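Local coordinates for protein dipeptide Epimerase (PDB 3KUM) that belongs to the mandelate racemase/muconate lactonizing enzyme family of enolase-like proteins, pairing an N-terminal capping domain with a TIM-barrel-type domain, at residues A[128-133]-A[154-159]; A[285-290]-A[314-319]. One frame throughout, in Å; residues are numbered along the deposited sequence.

Contact 1. Residues A[128-133]-A[154-159]; sequences QVITDI and GFDTLK. With TYR (tyrosine), chain J.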
ATOM      1  N   GLN A 128       9.388 -13.710 -11.557  1.00 37.28           N
ATOM      2  CA  GLN A 128      10.235 -14.726 -10.948  1.00 37.61           C
ATOM      3  C   GLN A 128      11.021 -14.124  -9.802  1.00 36.62           C
ATOM      4  O   GLN A 128      11.159 -12.906  -9.706  1.00 35.50           O
ATOM      5  CB  GLN A 128      11.198 -15.292 -11.987  1.00 39.18           C
ATOM      6  CG  GLN A 128      12.075 -14.241 -12.628  1.00 41.68           C
ATOM      7  CD  GLN A 128      13.119 -14.847 -13.533  1.00 42.44           C
ATOM      8  OE1 GLN A 128      12.796 -15.576 -14.472  1.00 44.47           O
ATOM      9  NE2 GLN A 128      14.379 -14.555 -13.253  1.00 41.41           N
ATOM     10  N   VAL A 129      11.536 -14.975  -8.923  1.00 36.36           N
ATOM     11  CA  VAL A 129      12.318 -14.485  -7.805  1.00 36.77           C
ATOM     12  C   VAL A 129      13.463 -15.432  -7.472  1.00 35.31           C
ATOM     13  O   VAL A 129      13.359 -16.637  -7.652  1.00 34.40           O
ATOM     14  CB  VAL A 129      11.444 -14.294  -6.553  1.00 39.08           C
ATOM     15  CG1 VAL A 129      10.782 -15.595  -6.175  1.00 39.14           C
ATOM     16  CG2 VAL A 129      12.292 -13.788  -5.406  1.00 40.52           C
ATOM     17  N   ILE A 130      14.563 -14.872  -6.995  1.00 36.96           N
ATOM     18  CA  ILE A 130      15.717 -15.671  -6.629  1.00 35.89           C
ATOM     19  C   ILE A 130      15.766 -15.761  -5.116  1.00 35.15           C
ATOM     20  O   ILE A 130      15.766 -14.745  -4.428  1.00 36.46           O
ATOM     21  CB  ILE A 130      17.017 -15.039  -7.152  1.00 37.60           C
ATOM     22  CG1 ILE A 130      16.962 -14.958  -8.676  1.00 40.94           C
ATOM     23  CG2 ILE A 130      18.219 -15.870  -6.698  1.00 38.78           C
ATOM     24  CD1 ILE A 130      18.122 -14.220  -9.295  1.00 43.98           C
ATOM     25  N   THR A 131      15.799 -16.979  -4.594  1.00 34.60           N
ATOM     26  CA  THR A 131      15.839 -17.145  -3.159  1.00 34.23           C
ATOM     27  C   THR A 131      17.142 -17.731  -2.656  1.00 35.11           C
ATOM     28  O   THR A 131      17.828 -18.464  -3.369  1.00 32.94           O
ATOM     29  CB  THR A 131      14.705 -18.068  -2.656  1.00 33.82           C
ATOM     30  OG1 THR A 131      14.841 -18.254  -1.241  1.00 33.26           O
ATOM     31  CG2 THR A 131      14.772 -19.429  -3.336  1.00 31.92           C
ATOM     32  N   ASP A 132      17.477 -17.392  -1.419  1.00 36.05           N
ATOM     33  CA  ASP A 132      18.661 -17.947  -0.788  1.00 39.54           C
ATOM     34  C   ASP A 132      18.181 -19.298  -0.267  1.00 40.36           C
ATOM     35  O   ASP A 132      17.097 -19.759  -0.621  1.00 40.40           O
ATOM     36  CB  ASP A 132      19.123 -17.075   0.394  1.00 38.99           C
ATOM     37  CG  ASP A 132      18.063 -16.947   1.503  1.00 39.81           C
ATOM     38  OD1 ASP A 132      17.241 -17.874   1.669  1.00 39.67           O
ATOM     39  OD2 ASP A 132      18.069 -15.924   2.228  1.00 35.80           O
ATOM     40  N   ILE A 133      19.001 -19.939   0.550  1.00 43.06           N
ATOM     41  CA  ILE A 133      18.626 -21.198   1.172  1.00 43.12           C
ATOM     42  C   ILE A 133      19.272 -21.089   2.537  1.00 45.33           C
ATOM     43  O   ILE A 133      20.412 -20.630   2.658  1.00 45.21           O
ATOM     44  CB  ILE A 133      19.147 -22.436   0.398  1.00 44.01           C
ATOM     45  CG1 ILE A 133      18.546 -23.704   1.019  1.00 43.58           C
ATOM     46  CG2 ILE A 133      20.670 -22.496   0.439  1.00 42.84           C
ATOM     47  CD1 ILE A 133      18.683 -24.953   0.164  1.00 42.36           C
ATOM     48  N   GLY A 154      23.480 -24.323  -7.113  1.00 52.24           N
ATOM     49  CA  GLY A 154      23.295 -23.090  -7.860  1.00 49.81           C
ATOM     50  C   GLY A 154      23.003 -21.874  -7.003  1.00 49.00           C
ATOM     51  O   GLY A 154      22.880 -20.761  -7.516  1.00 48.43           O
ATOM     52  N   PHE A 155      22.898 -22.079  -5.695  1.00 48.07           N
ATOM     53  CA  PHE A 155      22.609 -20.989  -4.771  1.00 47.67           C
ATOM     54  C   PHE A 155      23.783 -20.036  -4.597  1.00 48.31           C
ATOM     55  O   PHE A 155      24.891 -20.454  -4.255  1.00 49.52           O
ATOM     56  CB  PHE A 155      22.192 -21.560  -3.412  1.00 47.10           C
ATOM     57  CG  PHE A 155      20.838 -22.211  -3.425  1.00 45.80           C
ATOM     58  CD1 PHE A 155      19.688 -21.457  -3.192  1.00 44.57           C
ATOM     59  CD2 PHE A 155      20.707 -23.566  -3.716  1.00 44.92           C
ATOM     60  CE1 PHE A 155      18.428 -22.044  -3.250  1.00 43.14           C
ATOM     61  CE2 PHE A 155      19.447 -24.164  -3.779  1.00 44.55           C
ATOM     62  CZ  PHE A 155      18.305 -23.398  -3.544  1.00 44.96           C
ATOM     63  N   ASP A 156      23.528 -18.752  -4.834  1.00 47.26           N
ATOM     64  CA  ASP A 156      24.546 -17.720  -4.700  1.00 46.54           C
ATOM     65  C   ASP A 156      24.448 -16.997  -3.355  1.00 45.17           C
ATOM     66  O   ASP A 156      25.303 -16.178  -3.021  1.00 44.63           O
ATOM     67  CB  ASP A 156      24.423 -16.702  -5.839  1.00 49.95           C
ATOM     68  CG  ASP A 156      23.017 -16.120  -5.961  1.00 55.35           C
ATOM     69  OD1 ASP A 156      22.459 -15.655  -4.940  1.00 57.37           O
ATOM     70  OD2 ASP A 156      22.469 -16.119  -7.087  1.00 58.62           O
ATOM     71  N   THR A 157      23.407 -17.298  -2.586  1.00 41.86           N
ATOM     72  CA  THR A 157      23.226 -16.660  -1.282  1.00 40.81           C
ATOM     73  C   THR A 157      22.839 -17.690  -0.225  1.00 41.28           C
ATOM     74  O   THR A 157      21.968 -18.527  -0.451  1.00 43.26           O
ATOM     75  CB  THR A 157      22.128 -15.575  -1.329  1.00 37.57           C
ATOM     76  OG1 THR A 157      22.445 -14.615  -2.344  1.00 38.30           O
ATOM     77  CG2 THR A 157      22.018 -14.866   0.020  1.00 35.58           C
ATOM     78  N   LEU A 158      23.483 -17.619   0.932  1.00 41.23           N
ATOM     79  CA  LEU A 158      23.192 -18.556   2.001  1.00 42.56           C
ATOM     80  C   LEU A 158      22.809 -17.820   3.276  1.00 42.17           C
ATOM     81  O   LEU A 158      23.466 -16.858   3.669  1.00 41.59           O
ATOM     82  CB  LEU A 158      24.413 -19.440   2.272  1.00 43.35           C
ATOM     83  CG  LEU A 158      25.066 -20.136   1.076  1.00 45.50           C
ATOM     84  CD1 LEU A 158      26.201 -21.024   1.574  1.00 45.65           C
ATOM     85  CD2 LEU A 158      24.041 -20.959   0.320  1.00 44.98           C
ATOM     86  N   LYS A 159      21.729 -18.265   3.909  1.00 42.33           N
ATOM     87  CA  LYS A 159      21.290 -17.666   5.162  1.00 43.53           C
ATOM     88  C   LYS A 159      21.857 -18.568   6.253  1.00 44.04           C
ATOM     89  O   LYS A 159      21.616 -19.773   6.250  1.00 43.76           O
ATOM     90  CB  LYS A 159      19.758 -17.623   5.238  1.00 43.00           C
ATOM     91  CG  LYS A 159      19.231 -16.980   6.516  1.00 42.99           C
ATOM     92  CD  LYS A 159      17.738 -16.663   6.438  1.00 43.94           C
ATOM     93  CE  LYS A 159      17.265 -15.988   7.717  1.00 43.77           C
ATOM     94  NZ  LYS A 159      15.848 -15.538   7.651  1.00 42.97           N
TER
HETATM   95  N   TYR J 356      12.357 -18.667   9.260  1.00 45.15           N
HETATM   96  CA  TYR J 356      12.465 -17.956  10.528  1.00 44.18           C
HETATM   97  C   TYR J 356      13.401 -16.751  10.468  1.00 43.88           C
HETATM   98  O   TYR J 356      13.686 -16.263   9.350  1.00 41.00           O
HETATM   99  CB  TYR J 356      12.936 -18.915  11.618  1.00 43.75           C
HETATM  100  CG  TYR J 356      11.964 -20.033  11.906  1.00 43.83           C
HETATM  101  CD1 TYR J 356      12.425 -21.314  12.191  1.00 43.86           C
HETATM  102  CD2 TYR J 356      10.582 -19.811  11.901  1.00 44.06           C
HETATM  103  CE1 TYR J 356      11.547 -22.350  12.464  1.00 42.71           C
HETATM  104  CE2 TYR J 356       9.686 -20.848  12.171  1.00 42.66           C
HETATM  105  CZ  TYR J 356      10.182 -22.118  12.450  1.00 43.35           C
HETATM  106  OH  TYR J 356       9.332 -23.171  12.694  1.00 41.59           O
HETATM  107  OXT TYR J 356      13.819 -16.300  11.560  1.00 45.53           O
HETATM  108  O   HOH W   1      20.671 -17.881  -4.187  1.00 33.00           O
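The carbonyl oxygen of I133 is met twice by 154-159. K159 N donates a nearly straight bond to I133 O (3.0 Å, 172° at the hydrogen), and the CA-H of L158 adds a longer contact. In the other direction, I133 N reaches T157 O only through a weak, bent bond. Next to this junction the I133 side chain lies over one face of the F155 ring: its CB is 3.9 Å from the ring centroid and 20° off the normal, a CH-pi contact. T131 O approaches the ring edge, 3.5 Å from F155 CD1. A water bridges the segments, donating to T131 O and accepting from D156 N (3.1 Å). The methylene CB of D132 packs on T157 CG2 at 3.7 Å, whereas its carboxylate turns to R187. With every torsion near anti, K159 runs straight out, and its NZ reaches O of the bound tyrosine at 2.8 Å; E215 and D318 also pair with that amine. The two segments belong to a beta-alpha-beta unit of the barrel: helix 140-153 packs on I133 and L158, while strand 185-189 continues the sheet beyond 157-161.

Contact 2. Residues A[285-290]-A[314-319]; sequences GIECMI and ITRADL. With ARG (arginine), chain I.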
ATOM      1  N   GLY A 285      12.672   4.536   2.484  1.00 30.26           N
ATOM      2  CA  GLY A 285      13.975   4.170   1.935  1.00 30.92           C
ATOM      3  C   GLY A 285      14.589   2.905   2.530  1.00 33.82           C
ATOM      4  O   GLY A 285      15.816   2.722   2.531  1.00 31.85           O
ATOM      5  N   ILE A 286      13.730   2.024   3.030  1.00 31.31           N
ATOM      6  CA  ILE A 286      14.162   0.766   3.633  1.00 32.48           C
ATOM      7  C   ILE A 286      13.707  -0.397   2.765  1.00 32.20           C
ATOM      8  O   ILE A 286      12.509  -0.559   2.534  1.00 31.76           O
ATOM      9  CB  ILE A 286      13.542   0.610   5.049  1.00 34.21           C
ATOM     10  CG1 ILE A 286      14.167   1.642   5.990  1.00 35.79           C
ATOM     11  CG2 ILE A 286      13.727  -0.816   5.567  1.00 31.56           C
ATOM     12  CD1 ILE A 286      13.458   1.760   7.328  1.00 39.10           C
ATOM     13  N   GLU A 287      14.653  -1.204   2.281  1.00 31.06           N
ATOM     14  CA  GLU A 287      14.293  -2.351   1.452  1.00 32.73           C
ATOM     15  C   GLU A 287      13.697  -3.456   2.316  1.00 31.87           C
ATOM     16  O   GLU A 287      13.854  -3.447   3.532  1.00 31.51           O
ATOM     17  CB  GLU A 287      15.514  -2.895   0.701  1.00 34.95           C
ATOM     18  CG  GLU A 287      16.251  -1.843  -0.121  1.00 36.48           C
ATOM     19  CD  GLU A 287      17.141  -2.454  -1.198  1.00 40.40           C
ATOM     20  OE1 GLU A 287      17.575  -3.615  -1.040  1.00 37.17           O
ATOM     21  OE2 GLU A 287      17.413  -1.762  -2.202  1.00 41.50           O
ATOM     22  N   CYS A 288      13.012  -4.399   1.674  1.00 31.87           N
ATOM     23  CA  CYS A 288      12.375  -5.508   2.371  1.00 32.13           C
ATOM     24  C   CYS A 288      12.773  -6.862   1.814  1.00 31.90           C
ATOM     25  O   CYS A 288      13.029  -7.007   0.621  1.00 30.43           O
ATOM     26  CB  CYS A 288      10.844  -5.390   2.275  1.00 32.64           C
ATOM     27  SG  CYS A 288      10.116  -4.024   3.206  1.00 32.11           S
ATOM     28  N   MET A 289      12.827  -7.855   2.695  1.00 33.02           N
ATOM     29  CA  MET A 289      13.123  -9.221   2.285  1.00 32.78           C
ATOM     30  C   MET A 289      11.872 -10.016   2.645  1.00 32.62           C
ATOM     31  O   MET A 289      11.258  -9.778   3.686  1.00 32.97           O
ATOM     32  CB  MET A 289      14.329  -9.802   3.045  1.00 32.19           C
ATOM     33  CG  MET A 289      14.576 -11.297   2.733  1.00 32.20           C
ATOM     34  SD  MET A 289      16.112 -12.033   3.411  1.00 37.04           S
ATOM     35  CE  MET A 289      15.659 -12.249   5.156  1.00 34.42           C
ATOM     36  N   ILE A 290      11.484 -10.946   1.784  1.00 32.70           N
ATOM     37  CA  ILE A 290      10.313 -11.771   2.051  1.00 33.22           C
ATOM     38  C   ILE A 290      10.834 -13.084   2.644  1.00 34.31           C
ATOM     39  O   ILE A 290      11.688 -13.737   2.045  1.00 33.74           O
ATOM     40  CB  ILE A 290       9.518 -12.049   0.745  1.00 33.28           C
ATOM     41  CG1 ILE A 290       8.283 -12.900   1.038  1.00 36.49           C
ATOM     42  CG2 ILE A 290      10.408 -12.726  -0.277  1.00 36.65           C
ATOM     43  CD1 ILE A 290       7.077 -12.109   1.537  1.00 33.18           C
ATOM     44  N   ILE A 314      10.857  -5.280  -2.551  1.00 27.51           N
ATOM     45  CA  ILE A 314      11.126  -6.551  -1.876  1.00 28.99           C
ATOM     46  C   ILE A 314      12.304  -7.042  -2.713  1.00 30.22           C
ATOM     47  O   ILE A 314      12.137  -7.733  -3.711  1.00 30.86           O
ATOM     48  CB  ILE A 314       9.930  -7.524  -1.968  1.00 29.68           C
ATOM     49  CG1 ILE A 314       8.689  -6.865  -1.335  1.00 27.88           C
ATOM     50  CG2 ILE A 314      10.263  -8.818  -1.231  1.00 29.04           C
ATOM     51  CD1 ILE A 314       7.483  -7.772  -1.203  1.00 28.42           C
ATOM     52  N   THR A 315      13.496  -6.636  -2.286  1.00 32.41           N
ATOM     53  CA  THR A 315      14.745  -6.907  -2.985  1.00 34.71           C
ATOM     54  C   THR A 315      15.513  -8.165  -2.632  1.00 36.24           C
ATOM     55  O   THR A 315      16.530  -8.460  -3.261  1.00 35.19           O
ATOM     56  CB  THR A 315      15.691  -5.723  -2.802  1.00 33.97           C
ATOM     57  OG1 THR A 315      15.955  -5.547  -1.405  1.00 33.88           O
ATOM     58  CG2 THR A 315      15.049  -4.449  -3.343  1.00 34.30           C
ATOM     59  N   ARG A 316      15.039  -8.892  -1.627  1.00 36.56           N
ATOM     60  CA  ARG A 316      15.685 -10.128  -1.197  1.00 35.56           C
ATOM     61  C   ARG A 316      14.607 -11.154  -0.875  1.00 34.65           C
ATOM     62  O   ARG A 316      13.508 -10.793  -0.459  1.00 32.26           O
ATOM     63  CB  ARG A 316      16.538  -9.889   0.054  1.00 37.78           C
ATOM     64  CG  ARG A 316      17.731  -8.965  -0.136  1.00 37.85           C
ATOM     65  CD  ARG A 316      18.472  -8.804   1.186  1.00 39.65           C
ATOM     66  NE  ARG A 316      19.717  -8.046   1.073  1.00 38.16           N
ATOM     67  CZ  ARG A 316      19.829  -6.732   1.242  1.00 40.50           C
ATOM     68  NH1 ARG A 316      18.764  -5.994   1.533  1.00 38.90           N
ATOM     69  NH2 ARG A 316      21.024  -6.154   1.142  1.00 39.86           N
ATOM     70  N   ALA A 317      14.925 -12.431  -1.055  1.00 33.83           N
ATOM     71  CA  ALA A 317      13.962 -13.489  -0.777  1.00 34.99           C
ATOM     72  C   ALA A 317      14.562 -14.681  -0.044  1.00 35.86           C
ATOM     73  O   ALA A 317      15.647 -15.163  -0.386  1.00 37.14           O
ATOM     74  CB  ALA A 317      13.319 -13.956  -2.070  1.00 33.32           C
ATOM     75  N   ASP A 318      13.834 -15.144   0.969  1.00 35.88           N
ATOM     76  CA  ASP A 318      14.219 -16.298   1.777  1.00 34.54           C
ATOM     77  C   ASP A 318      12.992 -17.210   1.790  1.00 33.96           C
ATOM     78  O   ASP A 318      12.305 -17.341   2.802  1.00 33.82           O
ATOM     79  CB  ASP A 318      14.585 -15.850   3.199  1.00 33.21           C
ATOM     80  CG  ASP A 318      14.904 -17.019   4.120  1.00 33.24           C
ATOM     81  OD1 ASP A 318      15.440 -18.032   3.628  1.00 32.36           O
ATOM     82  OD2 ASP A 318      14.633 -16.917   5.337  1.00 34.26           O
ATOM     83  N   LEU A 319      12.723 -17.819   0.639  1.00 32.89           N
ATOM     84  CA  LEU A 319      11.577 -18.703   0.455  1.00 33.67           C
ATOM     85  C   LEU A 319      12.066 -20.115   0.155  1.00 33.23           C
ATOM     86  O   LEU A 319      11.964 -20.597  -0.973  1.00 31.32           O
ATOM     87  CB  LEU A 319      10.713 -18.180  -0.701  1.00 32.53           C
ATOM     88  CG  LEU A 319      10.249 -16.729  -0.542  1.00 32.52           C
ATOM     89  CD1 LEU A 319       9.448 -16.288  -1.761  1.00 29.68           C
ATOM     90  CD2 LEU A 319       9.420 -16.606   0.724  1.00 31.98           C
TER
HETATM   91  N   ARG I 355      14.283 -19.561   6.317  1.00 46.95           N
HETATM   92  CA  ARG I 355      13.166 -19.810   7.284  1.00 47.08           C
HETATM   93  C   ARG I 355      13.431 -19.069   8.588  1.00 46.26           C
HETATM   94  O   ARG I 355      14.586 -18.872   8.980  1.00 45.12           O
HETATM   95  CB  ARG I 355      13.049 -21.305   7.585  1.00 48.72           C
HETATM   96  CG  ARG I 355      13.127 -22.192   6.374  1.00 49.37           C
HETATM   97  CD  ARG I 355      13.512 -23.589   6.793  1.00 52.32           C
HETATM   98  NE  ARG I 355      14.039 -24.366   5.680  1.00 55.98           N
HETATM   99  CZ  ARG I 355      14.729 -25.492   5.822  1.00 56.83           C
HETATM  100  NH1 ARG I 355      14.976 -25.969   7.036  1.00 56.06           N
HETATM  101  NH2 ARG I 355      15.170 -26.142   4.754  1.00 59.03           N
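I290 N donates to R316 O (3.0 Å, 158° at the hydrogen), and D318 N returns a bond to I290 O at 2.8 Å (163° at the hydrogen); the two strands so joined run parallel. Earlier in the strands the pairing is less regular: C288 faces I314 but M289 faces R316, a one-residue shift that marks a beta bulge, and T315 N reaches C288 O only through a weak bond.

Side chains pack on both faces. On one, I290 CG2 presses on A317 CB at 3.6 Å, while CG1, anti to the backbone N (chi1 -179°), runs to L319 CD2; I314 CG2 covers I290 CB. On the other, M289 crosses R316 at about a right angle, its CG 3.6 Å from R316 CB, and its sulfur continues toward D318 CB.

At the strand starts, T315 OG1 is modelled 2.5 Å from E287 OE1, above the carboxylate plane; so short a separation makes its exact geometry doubtful. R316 NH1 is 3.7 Å from that same oxygen, which lies well out of the guanidinium plane, so this long salt bridge rests on charge alone; the main partner of R316 is E212.

Further out, helix 298-310 packs on I290, I314 and L319. At the opposite end D318 OD2 accepts the N of the bound arginine at 2.8 Å. The backbone bond at D318 N is consistent with the strand pairing fixing where this carboxylate meets the ligand amine.

Contacts 1 and 2 lie on the same sheet, with centres about 12 Å apart, and each joins parts of a beta-alpha-beta unit. A backbone hydrogen bond between D132 and A317 sets strand 314-317 beside 128-135, where the barrel closes. They also meet through side chains: T131 OG1 probably hydrogen-bonds L319 N at 2.9 Å, and D132 OD1 comes within 2.7 Å of D318 OD1, two acidic groups set close. Both contacts converge on the ligand, whose arginine C and tyrosine N are 1.3 Å apart, a peptide-bond distance. The nearest K159 side-chain atom is about 4 Å from the bound magnesium ion.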